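Local atomic coordinates of putative drug/sodium antiporter (Escherichia coli, PDB entry 4Z3N), a protein that probably works as a MATE-family membrane antiporter, moving the genotoxin colibactin and perhaps xenobiotics across the cell membrane. Residues A[45-49]-A[188-192]; A[194-199]-A[216-220]. One frame throughout, in Å; residues are numbered along the deposited sequence.

Interaction 1. Residues A[45-49]-A[188-192]; sequences TQVTY and SLLGA. With OLC ((2R)-2,3-dihydroxypropyl (9Z)-octadec-9-enoate), chain E.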
loop_
_atom_site.group_PDB
_atom_site.type_symbol
_atom_site.label_atom_id
_atom_site.label_comp_id
_atom_site.label_asym_id
_atom_site.label_seq_id
_atom_site.Cartn_x
_atom_site.Cartn_y
_atom_site.Cartn_z
ATOM N N THR A 45 -1.705 -9.722 9.942
ATOM C CA THR A 45 -1.714 -11.099 9.433
ATOM C C THR A 45 -0.711 -11.273 8.295
ATOM O O THR A 45 -0.024 -12.295 8.211
ATOM C CB THR A 45 -3.099 -11.570 8.880
ATOM O OG1 THR A 45 -3.371 -10.928 7.629
ATOM C CG2 THR A 45 -4.234 -11.341 9.852
ATOM N N GLN A 46 -0.651 -10.279 7.411
ATOM C CA GLN A 46 0.228 -10.330 6.253
ATOM C C GLN A 46 1.673 -10.577 6.651
ATOM O O GLN A 46 2.392 -11.281 5.946
ATOM C CB GLN A 46 0.120 -9.043 5.438
ATOM C CG GLN A 46 -1.064 -9.040 4.499
ATOM C CD GLN A 46 -1.460 -7.635 4.065
ATOM O OE1 GLN A 46 -0.814 -6.645 4.439
ATOM N NE2 GLN A 46 -2.532 -7.542 3.279
ATOM N N VAL A 47 2.088 -10.018 7.782
ATOM C CA VAL A 47 3.469 -10.166 8.229
ATOM C C VAL A 47 3.741 -11.612 8.608
ATOM O O VAL A 47 4.798 -12.151 8.280
ATOM C CB VAL A 47 3.804 -9.233 9.433
ATOM C CG1 VAL A 47 5.221 -9.487 9.972
ATOM C CG2 VAL A 47 3.641 -7.767 9.036
ATOM N N THR A 48 2.772 -12.243 9.271
ATOM C CA THR A 48 2.937 -13.616 9.743
ATOM C C THR A 48 3.372 -14.587 8.641
ATOM O O THR A 48 4.036 -15.577 8.930
ATOM C CB THR A 48 1.646 -14.160 10.369
ATOM O OG1 THR A 48 0.667 -14.356 9.346
ATOM C CG2 THR A 48 1.097 -13.197 11.401
ATOM N N TYR A 49 3.010 -14.306 7.389
ATOM C CA TYR A 49 3.396 -15.184 6.283
ATOM C C TYR A 49 4.903 -15.399 6.247
ATOM O O TYR A 49 5.358 -16.529 6.284
ATOM C CB TYR A 49 2.916 -14.629 4.940
ATOM C CG TYR A 49 1.456 -14.871 4.681
ATOM C CD1 TYR A 49 0.479 -14.243 5.457
ATOM C CD2 TYR A 49 1.042 -15.711 3.659
ATOM C CE1 TYR A 49 -0.868 -14.451 5.225
ATOM C CE2 TYR A 49 -0.303 -15.927 3.411
ATOM C CZ TYR A 49 -1.256 -15.293 4.201
ATOM O OH TYR A 49 -2.600 -15.506 3.975
ATOM N N SER A 188 -8.674 -12.400 6.394
ATOM C CA SER A 188 -7.242 -12.286 6.631
ATOM C C SER A 188 -6.736 -13.345 7.623
ATOM O O SER A 188 -5.722 -14.007 7.389
ATOM C CB SER A 188 -6.903 -10.879 7.138
ATOM O OG SER A 188 -6.722 -9.983 6.055
ATOM N N LEU A 189 -7.452 -13.495 8.731
ATOM C CA LEU A 189 -7.070 -14.431 9.776
ATOM C C LEU A 189 -7.083 -15.867 9.252
ATOM O O LEU A 189 -6.153 -16.640 9.519
ATOM C CB LEU A 189 -8.002 -14.288 10.978
ATOM C CG LEU A 189 -7.738 -13.070 11.857
ATOM C CD1 LEU A 189 -8.838 -12.860 12.897
ATOM C CD2 LEU A 189 -6.370 -13.199 12.516
ATOM N N LEU A 190 -8.138 -16.217 8.512
ATOM C CA LEU A 190 -8.261 -17.548 7.936
ATOM C C LEU A 190 -7.107 -17.822 6.997
ATOM O O LEU A 190 -6.592 -18.932 6.945
ATOM C CB LEU A 190 -9.586 -17.707 7.205
ATOM C CG LEU A 190 -9.778 -18.983 6.395
ATOM C CD1 LEU A 190 -9.594 -20.213 7.263
ATOM C CD2 LEU A 190 -11.157 -18.973 5.781
ATOM N N GLY A 191 -6.684 -16.800 6.268
ATOM C CA GLY A 191 -5.557 -16.937 5.364
ATOM C C GLY A 191 -4.261 -17.239 6.091
ATOM O O GLY A 191 -3.449 -18.032 5.623
ATOM N N ALA A 192 -4.073 -16.602 7.242
ATOM C CA ALA A 192 -2.843 -16.733 8.013
ATOM C C ALA A 192 -2.755 -18.079 8.724
ATOM O O ALA A 192 -1.664 -18.625 8.870
ATOM C CB ALA A 192 -2.727 -15.596 9.016
HETATM C C9 OLC E . 2.776 -13.317 -1.485
HETATM C C8 OLC E . 2.134 -13.919 -0.244
HETATM C C7 OLC E . 1.681 -12.827 0.710
HETATM C C6 OLC E . 0.445 -13.265 1.465
HETATM C C5 OLC E . -0.588 -12.152 1.430
HETATM C C4 OLC E . -1.964 -12.677 1.071
#

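Interaction 2. Residues A[194-199]-A[216-220]; sequences VNIMLD and ASFLA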
loop_
_atom_site.group_PDB
_atom_site.type_symbol
_atom_site.label_atom_id
_atom_site.label_comp_id
_atom_site.label_asym_id
_atom_site.label_seq_id
_atom_site.Cartn_x
_atom_site.Cartn_y
_atom_site.Cartn_z
ATOM N N VAL A 194 -4.324 -20.967 7.670
ATOM C CA VAL A 194 -4.063 -21.856 6.548
ATOM C C VAL A 194 -2.567 -21.938 6.167
ATOM O O VAL A 194 -2.014 -23.021 5.992
ATOM C CB VAL A 194 -4.900 -21.413 5.334
ATOM C CG1 VAL A 194 -4.497 -22.164 4.075
ATOM C CG2 VAL A 194 -6.357 -21.621 5.639
ATOM N N ASN A 195 -1.905 -20.799 6.056
ATOM C CA ASN A 195 -0.499 -20.818 5.726
ATOM C C ASN A 195 0.320 -21.445 6.856
ATOM O O ASN A 195 1.366 -22.060 6.623
ATOM C CB ASN A 195 -0.014 -19.403 5.417
ATOM C CG ASN A 195 1.473 -19.342 5.170
ATOM O OD1 ASN A 195 2.222 -18.797 5.977
ATOM N ND2 ASN A 195 1.910 -19.914 4.060
ATOM N N ILE A 196 -0.168 -21.292 8.082
ATOM C CA ILE A 196 0.537 -21.802 9.258
ATOM C C ILE A 196 0.536 -23.320 9.279
ATOM O O ILE A 196 1.549 -23.952 9.586
ATOM C CB ILE A 196 -0.088 -21.291 10.570
ATOM C CG1 ILE A 196 0.364 -19.856 10.838
ATOM C CG2 ILE A 196 0.320 -22.192 11.731
ATOM C CD1 ILE A 196 -0.586 -19.073 11.739
ATOM N N MET A 197 -0.615 -23.891 8.938
ATOM C CA MET A 197 -0.794 -25.329 8.916
ATOM C C MET A 197 -0.220 -25.994 7.662
ATOM O O MET A 197 0.300 -27.104 7.733
ATOM C CB MET A 197 -2.277 -25.649 9.053
ATOM C CG MET A 197 -2.828 -25.300 10.419
ATOM S SD MET A 197 -4.638 -25.336 10.537
ATOM C CE MET A 197 -4.873 -24.447 12.084
ATOM N N LEU A 198 -0.306 -25.314 6.522
ATOM C CA LEU A 198 0.068 -25.919 5.249
ATOM C C LEU A 198 1.570 -25.961 5.034
ATOM O O LEU A 198 2.089 -26.946 4.511
ATOM C CB LEU A 198 -0.588 -25.182 4.084
ATOM C CG LEU A 198 -2.085 -25.395 3.866
ATOM C CD1 LEU A 198 -2.543 -24.621 2.630
ATOM C CD2 LEU A 198 -2.412 -26.877 3.745
ATOM N N ASP A 199 2.261 -24.889 5.413
ATOM C CA ASP A 199 3.719 -24.826 5.302
ATOM C C ASP A 199 4.375 -26.097 5.807
ATOM O O ASP A 199 5.253 -26.646 5.141
ATOM C CB ASP A 199 4.282 -23.639 6.083
ATOM C CG ASP A 199 4.482 -22.416 5.223
ATOM O OD1 ASP A 199 4.241 -22.510 3.998
ATOM O OD2 ASP A 199 4.882 -21.362 5.770
ATOM N N ALA A 216 1.824 -22.960 -0.218
ATOM C CA ALA A 216 1.007 -22.817 0.990
ATOM C C ALA A 216 0.487 -21.377 1.101
ATOM O O ALA A 216 -0.687 -21.149 1.402
ATOM C CB ALA A 216 1.799 -23.204 2.230
ATOM N N SER A 217 1.378 -20.417 0.855
ATOM C CA SER A 217 1.023 -19.006 0.826
ATOM C C SER A 217 -0.093 -18.768 -0.191
ATOM O O SER A 217 -1.044 -18.042 0.069
ATOM C CB SER A 217 2.246 -18.143 0.490
ATOM O OG SER A 217 3.076 -17.913 1.627
ATOM N N PHE A 218 0.017 -19.405 -1.347
ATOM C CA PHE A 218 -0.972 -19.235 -2.383
ATOM C C PHE A 218 -2.341 -19.892 -2.051
ATOM O O PHE A 218 -3.397 -19.361 -2.423
ATOM C CB PHE A 218 -0.408 -19.768 -3.703
ATOM C CG PHE A 218 -1.326 -19.574 -4.871
ATOM C CD1 PHE A 218 -1.813 -18.316 -5.183
ATOM C CD2 PHE A 218 -1.705 -20.644 -5.653
ATOM C CE1 PHE A 218 -2.663 -18.134 -6.251
ATOM C CE2 PHE A 218 -2.555 -20.463 -6.725
ATOM C CZ PHE A 218 -3.032 -19.206 -7.028
ATOM N N LEU A 219 -2.341 -21.034 -1.367
ATOM C CA LEU A 219 -3.608 -21.688 -1.028
ATOM C C LEU A 219 -4.250 -20.915 0.112
ATOM O O LEU A 219 -5.474 -20.928 0.289
ATOM C CB LEU A 219 -3.404 -23.166 -0.649
ATOM C CG LEU A 219 -2.898 -24.113 -1.755
ATOM C CD1 LEU A 219 -2.513 -25.468 -1.190
ATOM C CD2 LEU A 219 -3.923 -24.284 -2.868
ATOM N N ALA A 220 -3.400 -20.242 0.883
ATOM C CA ALA A 220 -3.843 -19.258 1.861
ATOM C C ALA A 220 -4.635 -18.141 1.179
ATOM O O ALA A 220 -5.704 -17.767 1.636
ATOM C CB ALA A 220 -2.643 -18.680 2.619
#

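Interaction 1. Residues A[45-49]-A[188-192]
A nearly parallel helix-helix contact, mostly apolar and buried, joins Thr45, Thr48 and Tyr49 of helix 28-56 to residues 188-192 of helix 181-204, two helices of the MATE transmembrane bundle. The segment axes make an angle of only 14° and approach to 9.2 Å, with small residues at the interface. Thr45 buries the most surface: its CG2 meets Leu189 CD2 at 3.9 Å, the two side chains crossing at about a right angle, and its OG1 sits 3.6 Å from Ser188 CB. With chi1 at 73°, OG1 lies between the backbone N and carbonyl carbon and is hydrogen-bonded back to Gly42 O. Thr48 adds a smaller contact, its OG1 touching Ala192 CB. The Tyr49 ring reaches across to Gly191, with Tyr49 OH 3.1 Å from Gly191 O. Over one face of this ring, offset toward the rim, lies the acyl chain of the bound monoolein, its C6 3.3 Å from Tyr49 CD2; Thr45 O stands at the ring edge, in plane. The Thr45 hydroxyl is thus satisfied within its own helix, so methyl and methylene surfaces carry much of the association, while one face of the Tyr49 ring packs against monoolein.

Interaction 2. Residues A[194-199]-A[216-220]
Two flat groups of helix 181-204, the Asn195 amide and the Asp199 carboxylate, point toward residues 216-220 of helix 209-232, and each approaches them chiefly through one atom, ND2 and OD1 respectively. The amide turns its nitrogen to Ser217, ND2 lying 3.4 Å from Ser217 OG. The angle is poor for a hydrogen bond, and the backbone N of Ser217, also close, is a donor like ND2, so neither approach makes a hydrogen bond. CG anti to the backbone N (chi1 176°) carries the amide out to Ser217, while Asn195 CB rests on Ala220 CB at 3.9 Å. The carboxylate directs OD1 to the Ala216 methyl; its other oxygen, OD2, comes close to Asp53 of helix 28-56, a like-charged neighbour. Between the two polar groups in sequence, Leu198 supplies apolar contact: its CB lies 3.6 Å from Ala216 CB, and its CD1 branch meets Leu219 CB at 3.7 Å, the two leucine side chains crossing at about a right angle. At the start of the segment, Val194 CG1 lies against Ala220 CA, 3.7 Å away. Small residues at 216 and 220, one helical turn apart, are consistent with the 8.3 Å approach of the segment axes, which run roughly antiparallel at 148°. Helix 28-56 covers another side, where Tyr49 touches both Ser217 and Ala220. The arrangement is that of an antiparallel transmembrane helical hairpin, consecutive helices joined by a short connection, as expected in the all-helical MATE fold.

Interactions 1 and 2 lie in series along the chain, their centres about 9 Å apart, and share helix 181-204. That helix presents residues 188-192 to helix 28-56 and, just after them along the same helix, 194-199 to helix 209-232, the next helix in sequence. The two interfaces adjoin directly: Tyr49 OH is 3.5 Å from Ala220 CB, and Gly191 O is 3.2 Å from the same methyl. Three helices therefore pack mutually, a sequence-distant partner from the beginning of the chain being fitted beside a local hairpin. In this transporter the pair exemplifies how a hairpin and a distant helix meet within the first half of the helical bundle.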